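PDB 2EYU: twitching motility protein PilT from Aquifex aeolicus, which probably hydrolyses ATP to drive the retraction of type IV pili, the movement that underlies twitching motility. Local coordinates for residues G215-M219 and N220-Y224; E239-P242 and D243-E246; P14-V17 and L18-C21; R192-I195 and R196-K199. The protein carries 1 engineered substitution. All coordinates share one frame; numbering follows the deposited sequence.

Contact 1 of 4, residues G215-M219 and N220-Y224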
loop_
_atom_site.group_PDB
_atom_site.type_symbol
_atom_site.label_atom_id
_atom_site.label_comp_id
_atom_site.label_asym_id
_atom_site.label_seq_id
_atom_site.Cartn_x
_atom_site.Cartn_y
_atom_site.Cartn_z
ATOM N N GLY A 215 -4.617 0.970 -14.074
ATOM C CA GLY A 215 -3.997 1.730 -13.012
ATOM C C GLY A 215 -4.838 1.864 -11.768
ATOM O O GLY A 215 -4.321 1.848 -10.648
HETATM N N MSE A 216 -6.163 2.022 -11.891
HETATM C CA MSE A 216 -6.950 2.307 -10.689
HETATM C C MSE A 216 -8.113 1.349 -10.532
HETATM O O MSE A 216 -8.668 0.789 -11.470
HETATM C CB MSE A 216 -7.464 3.746 -10.714
HETATM C CG MSE A 216 -6.412 4.819 -10.481
HETATM SE SE MSE A 216 -5.625 4.725 -8.711
HETATM C CE MSE A 216 -5.777 6.634 -8.483
ATOM N N GLN A 217 -8.545 1.128 -9.289
ATOM C CA GLN A 217 -9.705 0.253 -9.135
ATOM C C GLN A 217 -10.236 0.399 -7.718
ATOM O O GLN A 217 -9.481 0.273 -6.762
ATOM C CB GLN A 217 -9.376 -1.204 -9.466
ATOM C CG GLN A 217 -10.483 -2.161 -9.057
ATOM C CD GLN A 217 -10.658 -3.347 -9.978
ATOM O OE1 GLN A 217 -10.965 -3.169 -11.160
ATOM N NE2 GLN A 217 -10.484 -4.556 -9.440
ATOM N N THR A 218 -11.531 0.699 -7.607
ATOM C CA THR A 218 -12.085 0.882 -6.266
ATOM C C THR A 218 -12.325 -0.488 -5.641
ATOM O O THR A 218 -12.406 -1.470 -6.377
ATOM C CB THR A 218 -13.397 1.676 -6.341
ATOM O OG1 THR A 218 -13.108 2.941 -6.968
ATOM C CG2 THR A 218 -13.973 1.993 -4.974
HETATM N N MSE A 219 -12.457 -0.555 -4.333
HETATM C CA MSE A 219 -12.772 -1.793 -3.612
HETATM C C MSE A 219 -14.131 -2.337 -4.020
HETATM O O MSE A 219 -14.284 -3.532 -4.298
HETATM C CB MSE A 219 -12.708 -1.427 -2.132
HETATM C CG MSE A 219 -13.207 -2.461 -1.147
HETATM SE SE MSE A 219 -12.029 -3.977 -1.076
HETATM C CE MSE A 219 -10.790 -3.102 0.118
ATOM N N ASN A 220 -15.119 -1.443 -4.056
ATOM C CA ASN A 220 -16.497 -1.741 -4.443
ATOM C C ASN A 220 -16.549 -2.408 -5.801
ATOM O O ASN A 220 -17.337 -3.317 -6.083
ATOM C CB ASN A 220 -17.318 -0.456 -4.448
ATOM C CG ASN A 220 -18.071 -0.191 -3.166
ATOM O OD1 ASN A 220 -18.677 0.864 -2.975
ATOM N ND2 ASN A 220 -18.047 -1.160 -2.270
ATOM N N GLN A 221 -15.667 -1.969 -6.704
ATOM C CA GLN A 221 -15.640 -2.639 -8.006
ATOM C C GLN A 221 -15.103 -4.065 -7.903
ATOM O O GLN A 221 -15.625 -5.028 -8.484
ATOM C CB GLN A 221 -14.791 -1.840 -8.985
ATOM C CG GLN A 221 -15.152 -0.372 -9.196
ATOM C CD GLN A 221 -14.264 0.162 -10.318
ATOM O OE1 GLN A 221 -13.381 0.992 -10.111
ATOM N NE2 GLN A 221 -14.516 -0.380 -11.506
ATOM N N THR A 222 -14.015 -4.197 -7.152
ATOM C CA THR A 222 -13.346 -5.477 -6.961
ATOM C C THR A 222 -14.267 -6.492 -6.284
ATOM O O THR A 222 -14.266 -7.675 -6.621
ATOM C CB THR A 222 -12.062 -5.333 -6.130
ATOM O OG1 THR A 222 -11.107 -4.474 -6.771
ATOM C CG2 THR A 222 -11.408 -6.706 -6.013
ATOM N N LEU A 223 -15.060 -6.048 -5.316
ATOM C CA LEU A 223 -16.109 -6.866 -4.731
ATOM C C LEU A 223 -17.175 -7.259 -5.740
ATOM O O LEU A 223 -17.674 -8.383 -5.853
ATOM C CB LEU A 223 -16.778 -6.089 -3.583
ATOM C CG LEU A 223 -15.862 -5.777 -2.406
ATOM C CD1 LEU A 223 -16.481 -4.722 -1.498
ATOM C CD2 LEU A 223 -15.559 -7.064 -1.658
ATOM N N TYR A 224 -17.561 -6.254 -6.527
ATOM C CA TYR A 224 -18.525 -6.508 -7.594
ATOM C C TYR A 224 -18.024 -7.605 -8.514
ATOM O O TYR A 224 -18.743 -8.592 -8.744
ATOM C CB TYR A 224 -18.813 -5.212 -8.336
ATOM C CG TYR A 224 -19.826 -5.269 -9.456
ATOM C CD1 TYR A 224 -20.948 -6.075 -9.387
ATOM C CD2 TYR A 224 -19.651 -4.495 -10.593
ATOM C CE1 TYR A 224 -21.861 -6.107 -10.424
ATOM C CE2 TYR A 224 -20.558 -4.518 -11.635
ATOM C CZ TYR A 224 -21.665 -5.331 -11.544
ATOM O OH TYR A 224 -22.575 -5.366 -12.574
#

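Contact 2 of 4, residues E239-P242 and D243-E246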
loop_
_atom_site.group_PDB
_atom_site.type_symbol
_atom_site.label_atom_id
_atom_site.label_comp_id
_atom_site.label_asym_id
_atom_site.label_seq_id
_atom_site.Cartn_x
_atom_site.Cartn_y
_atom_site.Cartn_z
ATOM N N GLU A 239 -20.911 -6.907 3.243
ATOM C CA GLU A 239 -20.289 -6.812 4.562
ATOM C C GLU A 239 -18.944 -6.089 4.569
ATOM O O GLU A 239 -18.557 -5.496 5.577
ATOM C CB GLU A 239 -20.095 -8.224 5.129
ATOM C CG GLU A 239 -21.240 -8.758 5.972
ATOM C CD GLU A 239 -20.820 -9.851 6.939
ATOM O OE1 GLU A 239 -21.417 -9.940 8.030
ATOM O OE2 GLU A 239 -19.906 -10.643 6.617
ATOM N N ALA A 240 -18.203 -6.135 3.475
ATOM C CA ALA A 240 -16.826 -5.677 3.372
ATOM C C ALA A 240 -16.684 -4.361 2.618
ATOM O O ALA A 240 -15.656 -3.684 2.661
ATOM C CB ALA A 240 -16.024 -6.776 2.679
ATOM N N SER A 241 -17.711 -3.964 1.892
ATOM C CA SER A 241 -17.741 -2.703 1.160
ATOM C C SER A 241 -17.598 -1.485 2.056
ATOM O O SER A 241 -18.293 -1.320 3.059
ATOM C CB SER A 241 -19.061 -2.608 0.380
ATOM O OG SER A 241 -19.324 -1.292 -0.053
ATOM N N PRO A 242 -16.693 -0.569 1.699
ATOM C CA PRO A 242 -16.552 0.688 2.441
ATOM C C PRO A 242 -17.638 1.684 2.044
ATOM O O PRO A 242 -17.637 2.840 2.444
ATOM C CB PRO A 242 -15.191 1.211 1.991
ATOM C CG PRO A 242 -14.978 0.620 0.637
ATOM C CD PRO A 242 -15.763 -0.661 0.567
ATOM N N ASP A 243 -18.585 1.226 1.231
ATOM C CA ASP A 243 -19.784 1.994 0.941
ATOM C C ASP A 243 -20.817 1.094 0.269
ATOM O O ASP A 243 -20.922 0.993 -0.937
ATOM C CB ASP A 243 -19.541 3.223 0.068
ATOM C CG ASP A 243 -20.541 4.307 0.454
ATOM O OD1 ASP A 243 -20.695 4.533 1.676
ATOM O OD2 ASP A 243 -21.148 4.897 -0.457
ATOM N N PRO A 244 -21.596 0.423 1.104
ATOM C CA PRO A 244 -22.564 -0.558 0.602
ATOM C C PRO A 244 -23.528 0.061 -0.398
ATOM O O PRO A 244 -23.954 -0.577 -1.360
ATOM C CB PRO A 244 -23.271 -0.967 1.890
ATOM C CG PRO A 244 -23.035 0.152 2.846
ATOM C CD PRO A 244 -21.614 0.567 2.568
ATOM N N LYS A 245 -23.896 1.331 -0.212
ATOM C CA LYS A 245 -24.902 1.961 -1.063
ATOM C C LYS A 245 -24.503 2.004 -2.535
ATOM O O LYS A 245 -25.344 1.791 -3.417
ATOM C CB LYS A 245 -25.172 3.387 -0.571
ATOM C CG LYS A 245 -26.573 3.584 -0.018
ATOM C CD LYS A 245 -26.680 3.029 1.393
ATOM C CE LYS A 245 -28.042 3.353 1.991
ATOM N NZ LYS A 245 -28.230 4.830 2.147
ATOM N N GLU A 246 -23.228 2.297 -2.766
ATOM C CA GLU A 246 -22.617 2.264 -4.088
ATOM C C GLU A 246 -22.598 0.846 -4.650
ATOM O O GLU A 246 -22.895 0.634 -5.828
ATOM C CB GLU A 246 -21.197 2.841 -4.020
ATOM C CG GLU A 246 -20.623 3.356 -5.320
ATOM C CD GLU A 246 -19.118 3.317 -5.443
ATOM O OE1 GLU A 246 -18.594 3.395 -6.580
ATOM O OE2 GLU A 246 -18.402 3.205 -4.429
#

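Contact 3 of 4, residues P14-V17 and L18-C21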
loop_
_atom_site.group_PDB
_atom_site.type_symbol
_atom_site.label_atom_id
_atom_site.label_comp_id
_atom_site.label_asym_id
_atom_site.label_seq_id
_atom_site.Cartn_x
_atom_site.Cartn_y
_atom_site.Cartn_z
ATOM N N PRO A 14 -3.356 -7.731 -9.543
ATOM C CA PRO A 14 -2.922 -7.670 -10.945
ATOM C C PRO A 14 -1.499 -7.133 -11.090
ATOM O O PRO A 14 -0.997 -6.392 -10.246
ATOM C CB PRO A 14 -3.940 -6.726 -11.570
ATOM C CG PRO A 14 -4.863 -6.305 -10.479
ATOM C CD PRO A 14 -4.132 -6.537 -9.180
ATOM N N ASP A 15 -0.890 -7.560 -12.186
ATOM C CA ASP A 15 0.456 -7.324 -12.642
ATOM C C ASP A 15 0.945 -5.903 -12.407
ATOM O O ASP A 15 2.090 -5.712 -11.984
ATOM C CB ASP A 15 0.580 -7.611 -14.149
ATOM C CG ASP A 15 0.056 -8.957 -14.594
ATOM O OD1 ASP A 15 -0.227 -9.115 -15.806
ATOM O OD2 ASP A 15 -0.078 -9.873 -13.753
ATOM N N LYS A 16 0.155 -4.873 -12.670
ATOM C CA LYS A 16 0.724 -3.533 -12.545
ATOM C C LYS A 16 1.192 -3.204 -11.127
ATOM O O LYS A 16 1.984 -2.270 -10.967
ATOM C CB LYS A 16 -0.287 -2.473 -13.013
ATOM C CG LYS A 16 -0.423 -1.322 -12.034
ATOM C CD LYS A 16 -1.198 -0.162 -12.658
ATOM C CE LYS A 16 -0.273 0.994 -13.019
ATOM N NZ LYS A 16 0.863 0.546 -13.888
ATOM N N VAL A 17 0.735 -3.916 -10.108
ATOM C CA VAL A 17 1.176 -3.637 -8.737
ATOM C C VAL A 17 2.646 -3.989 -8.578
ATOM O O VAL A 17 3.443 -3.311 -7.925
ATOM C CB VAL A 17 0.338 -4.419 -7.716
ATOM C CG1 VAL A 17 1.014 -4.415 -6.356
ATOM C CG2 VAL A 17 -1.071 -3.852 -7.609
ATOM N N LEU A 18 3.034 -5.111 -9.174
ATOM C CA LEU A 18 4.439 -5.528 -9.179
ATOM C C LEU A 18 5.321 -4.609 -10.010
ATOM O O LEU A 18 6.544 -4.493 -9.847
ATOM C CB LEU A 18 4.494 -6.964 -9.717
ATOM C CG LEU A 18 5.516 -7.943 -9.149
ATOM C CD1 LEU A 18 5.540 -7.951 -7.631
ATOM C CD2 LEU A 18 5.236 -9.348 -9.681
ATOM N N GLU A 19 4.775 -3.871 -10.975
ATOM C CA GLU A 19 5.643 -2.949 -11.721
ATOM C C GLU A 19 6.184 -1.844 -10.832
ATOM O O GLU A 19 7.198 -1.204 -11.104
ATOM C CB GLU A 19 4.823 -2.300 -12.827
ATOM C CG GLU A 19 4.701 -3.069 -14.130
ATOM C CD GLU A 19 3.684 -2.339 -15.006
ATOM O OE1 GLU A 19 3.640 -1.094 -14.881
ATOM O OE2 GLU A 19 2.962 -3.011 -15.766
ATOM N N LEU A 20 5.429 -1.623 -9.751
ATOM C CA LEU A 20 5.761 -0.629 -8.746
ATOM C C LEU A 20 7.126 -0.935 -8.158
ATOM O O LEU A 20 7.951 -0.083 -7.836
ATOM C CB LEU A 20 4.721 -0.589 -7.623
ATOM C CG LEU A 20 3.391 0.121 -7.900
ATOM C CD1 LEU A 20 2.829 -0.223 -9.260
ATOM C CD2 LEU A 20 2.391 -0.217 -6.797
ATOM N N CYS A 21 7.413 -2.231 -8.010
ATOM C CA CYS A 21 8.716 -2.572 -7.463
ATOM C C CYS A 21 9.854 -2.152 -8.394
ATOM O O CYS A 21 11.009 -2.169 -7.958
ATOM C CB CYS A 21 8.834 -4.078 -7.256
ATOM S SG CYS A 21 7.477 -4.649 -6.178
#

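Contact 4 of 4, residues R192-I195 and R196-K199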
loop_
_atom_site.group_PDB
_atom_site.type_symbol
_atom_site.label_atom_id
_atom_site.label_comp_id
_atom_site.label_asym_id
_atom_site.label_seq_id
_atom_site.Cartn_x
_atom_site.Cartn_y
_atom_site.Cartn_z
ATOM N N ARG A 192 -2.412 12.939 -9.863
ATOM C CA ARG A 192 -1.358 13.720 -9.200
ATOM C C ARG A 192 -1.794 15.156 -9.026
ATOM O O ARG A 192 -1.770 15.722 -7.951
ATOM C CB ARG A 192 -0.085 13.638 -10.027
ATOM C CG ARG A 192 0.417 12.206 -10.107
ATOM C CD ARG A 192 1.939 12.186 -10.254
ATOM N NE ARG A 192 2.546 11.727 -9.028
ATOM C CZ ARG A 192 2.954 10.540 -8.636
ATOM N NH1 ARG A 192 2.881 9.458 -9.381
ATOM N NH2 ARG A 192 3.472 10.478 -7.415
ATOM N N ASN A 193 -2.238 15.743 -10.135
ATOM C CA ASN A 193 -2.796 17.090 -10.103
ATOM C C ASN A 193 -3.916 17.233 -9.088
ATOM O O ASN A 193 -3.934 18.108 -8.215
ATOM C CB ASN A 193 -3.315 17.388 -11.522
ATOM C CG ASN A 193 -4.330 18.518 -11.486
ATOM O OD1 ASN A 193 -3.943 19.683 -11.559
ATOM N ND2 ASN A 193 -5.613 18.188 -11.362
ATOM N N LEU A 194 -4.922 16.348 -9.169
ATOM C CA LEU A 194 -6.042 16.507 -8.229
ATOM C C LEU A 194 -5.598 16.371 -6.787
ATOM O O LEU A 194 -6.115 17.097 -5.927
ATOM C CB LEU A 194 -7.172 15.508 -8.506
ATOM C CG LEU A 194 -7.722 15.502 -9.931
ATOM C CD1 LEU A 194 -8.314 14.131 -10.241
ATOM C CD2 LEU A 194 -8.753 16.590 -10.143
ATOM N N ILE A 195 -4.642 15.498 -6.484
ATOM C CA ILE A 195 -4.127 15.476 -5.102
ATOM C C ILE A 195 -3.545 16.821 -4.692
ATOM O O ILE A 195 -3.702 17.317 -3.573
ATOM C CB ILE A 195 -3.106 14.331 -4.965
ATOM C CG1 ILE A 195 -3.791 12.982 -5.147
ATOM C CG2 ILE A 195 -2.345 14.387 -3.652
ATOM C CD1 ILE A 195 -2.925 11.782 -4.852
ATOM N N ARG A 196 -2.864 17.448 -5.636
ATOM C CA ARG A 196 -2.256 18.765 -5.502
ATOM C C ARG A 196 -3.289 19.825 -5.120
ATOM O O ARG A 196 -3.100 20.465 -4.087
ATOM C CB ARG A 196 -1.543 19.130 -6.812
ATOM C CG ARG A 196 -0.043 19.272 -6.657
ATOM C CD ARG A 196 0.731 19.153 -7.949
ATOM N NE ARG A 196 1.601 17.969 -7.938
ATOM C CZ ARG A 196 1.863 17.238 -9.007
ATOM N NH1 ARG A 196 1.312 17.574 -10.168
ATOM N NH2 ARG A 196 2.649 16.179 -8.935
ATOM N N GLU A 197 -4.332 19.978 -5.923
ATOM C CA GLU A 197 -5.474 20.825 -5.669
ATOM C C GLU A 197 -6.371 20.303 -4.551
ATOM O O GLU A 197 -7.322 20.988 -4.173
ATOM C CB GLU A 197 -6.370 20.962 -6.908
ATOM C CG GLU A 197 -5.692 21.611 -8.104
ATOM C CD GLU A 197 -5.035 20.558 -8.975
ATOM O OE1 GLU A 197 -5.698 19.538 -9.273
ATOM O OE2 GLU A 197 -3.852 20.737 -9.338
ATOM N N ASN A 198 -6.125 19.116 -4.010
ATOM C CA ASN A 198 -7.018 18.602 -2.974
ATOM C C ASN A 198 -8.427 18.393 -3.518
ATOM O O ASN A 198 -9.386 18.954 -2.980
ATOM C CB ASN A 198 -7.092 19.549 -1.771
ATOM C CG ASN A 198 -7.589 18.842 -0.523
ATOM O OD1 ASN A 198 -7.376 17.641 -0.365
ATOM N ND2 ASN A 198 -8.241 19.579 0.371
ATOM N N LYS A 199 -8.544 17.613 -4.566
ATOM C CA LYS A 199 -9.793 17.195 -5.181
ATOM C C LYS A 199 -9.945 15.672 -5.055
ATOM O O LYS A 199 -10.031 14.969 -6.061
ATOM C CB LYS A 199 -9.861 17.548 -6.662
ATOM C CG LYS A 199 -10.660 18.824 -6.913
ATOM C CD LYS A 199 -9.908 19.768 -7.844
ATOM C CE LYS A 199 -10.217 21.220 -7.515
ATOM N NZ LYS A 199 -9.299 21.716 -6.443
#

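Contact 1 of 4, residues G215-M219 and N220-Y224
Thr222 OG1 is held by two partners: Gln217 NE2 donates to it over 2.7 Å, and it is also hydrogen-bonded to Tyr182 O of strand 179-185. The bond from Gln217 is bent, with OG1 tilted out of the amide plane, and the two side chains cross at about a right angle. Gln217 can reach this far because its chain kinks at chi2. Its backbone pairs with Leu184 at the edge of the sheet, and the chain turns straight from there into helix 219-228. Thr218 is the N-cap, but its hydroxyl does no capping. One half of a capping box is present instead: Gln221, three residues on, takes the N-H of Thr218 on its OE1 at 3.1 Å, almost perfectly straight at 178° although the donor stands above the carbonyl plane. In Gln221, chi1 (-55°) sets CG beside its own backbone N, and the chain, extended from there, carries OE1 to the cap. A leucine here would probably leave Thr218 N without this acceptor and the first turn less firmly tied to the strand. One turn on from Met219, Leu223 N bonds to Met219 O (2.8 Å), while Leu223 CD1 packs on Met219 CG at 4.0 Å.

Contact 2 of 4, residues E239-P242 and D243-E246
Ser241, Pro242 and Asp243 make the tight connection between helix 234-240 and helix 244-251, an ST turn that runs straight into a helix N-terminus. The turn rests on Ser241 OG, which accepts the backbone N-H of Asp243 at 2.9 Å with an angle of 148° at the hydrogen. OG sits uncomfortably near the backbone in the model, so the exact geometry is somewhat doubtful. With chi1 at 164° the hydroxyl lies beside the carbonyl carbon of its own residue and so faces the chain ahead. It is probably also bonded to the amide of Asn220, which ties the turn to helix 219-228. Between the two ends, the ring of Pro242 packs against Met219 and Asn220 of that same helix. Asp243 is the N-cap of the second helix, yet its carboxylate makes no capping bond. Its carbonyl O receives a weak bond from Glu246 N, at 3.2 Å, in the first turn. Pro244 CD lies 3.9 Å from Ser241 O. The link is thus an ST turn headed by Ser241, leading to an N-cap aspartate with proline at N1, a position that accommodates proline well because no helical N-H is needed there.

Contact 3 of 4, residues P14-V17 and L18-C21
The carboxylate of Glu19 has the backbone of Lys16 over one face, with Lys16 CA 4.0 Å from Glu19 CD. The ammonium group approaches from that same side. Lys16 NZ stands well off the carboxylate plane and meets Glu19 OE1 at 3.4 Å, a long salt bridge, to which the bends at chi3 and chi4 of the lysine bring NZ round. The two side chains run at a slant to each other along the more open flank of the helix. Beneath them the backbone is loosely wound. Asp15 O takes weak bonds from both Leu18 N and Glu19 N, and the bond from Leu20 N to Val17 O (3.2 Å) comes in from above the carbonyl plane. Most of the bonds span three residues, which gives this short helix a 3-10 character. Its buried flank is carried by Val17 and Leu20. The chi1 of Leu20, -77°, sets CG beside its own N and keeps the side chain close over Val17, with Leu20 CB just 3.0 Å from Val17 O. Leu20 CD2 packs on Val17 CG1 at 4.4 Å. Were Leu20 cut back to an alanine, a gap would probably open beside Val17 CG1 and Ile186 would lose apolar cover. Around this turn, Val17 packs on Phe8 and on Leu184 of strand 179-185, while Val17 and Cys21 both meet Met45 and Leu18 meets Tyr48. The turn is thus wedged between the sheet and helix 38-52, the helix that follows the probable Walker A loop.

Contact 4 of 4, residues R192-I195 and R196-K199
Arg196 and Arg192 sit one turn apart, joined by a regular helical bond from Arg196 N to Arg192 O at 3.1 Å. Further along, the backbone bonds change pattern. Lys199 N reaches back five residues to Leu194 O over 2.8 Å, and Asn198 N makes a weak bond to Ile195 O at 3.0 Å. This nested pair is a Schellman motif, and Asn198, with a positive phi of 63°, is its C-prime residue, where helix 189-197 stops. The apolar interaction that commonly goes with the motif is present too: Leu194 CD2 packs against Lys199 CB at 3.8 Å, the two side chains crossing at about a right angle. Lys199 NZ then curls to a weak bond with Glu197 O, laying its aliphatic chain round the end of the helix.

The charged groups are placed mainly by partners outside the turn. The guanidinium of Arg196 lies with one face over Arg192 O, offset toward the rim, and its NH2 comes within 4.5 Å of Arg192 NE. The two like charges are probably tolerated because each arginine is anchored elsewhere: Arg192 bonds to the carbonyls of Ser159 and Leu162, Arg196 bonds to Ser159 OG and makes a cation-pi contact with Phe160. Asn193 and Glu197 are modelled so close together that their polar geometry is doubtful. Ile195 and Arg196 hold this helix end against helix 151-161, while Leu194 packs on Val203 and Leu206 of helix 200-209, which starts right after the Schellman turn.

Overall arrangement
Contacts 1 and 2 adjoin. The first is buried where the edge strand becomes helix 219-228, the second is a partly buried link further on, and they meet where Met219 packs on Pro242 and Asn220 reaches the turn. Both lie at a helix start, one bonded through a glutamine side chain, the other through a serine. Contact 4, on the surface, marks a helix end, made by backbone bonds, with two arginines anchored to helix 151-161 and its surroundings, and touches none of the others. Contact 3 is nearest the centre of the chain; it has apolar packing inside and a salt bridge outside, and Lys16 brushes Gly215 of contact 1.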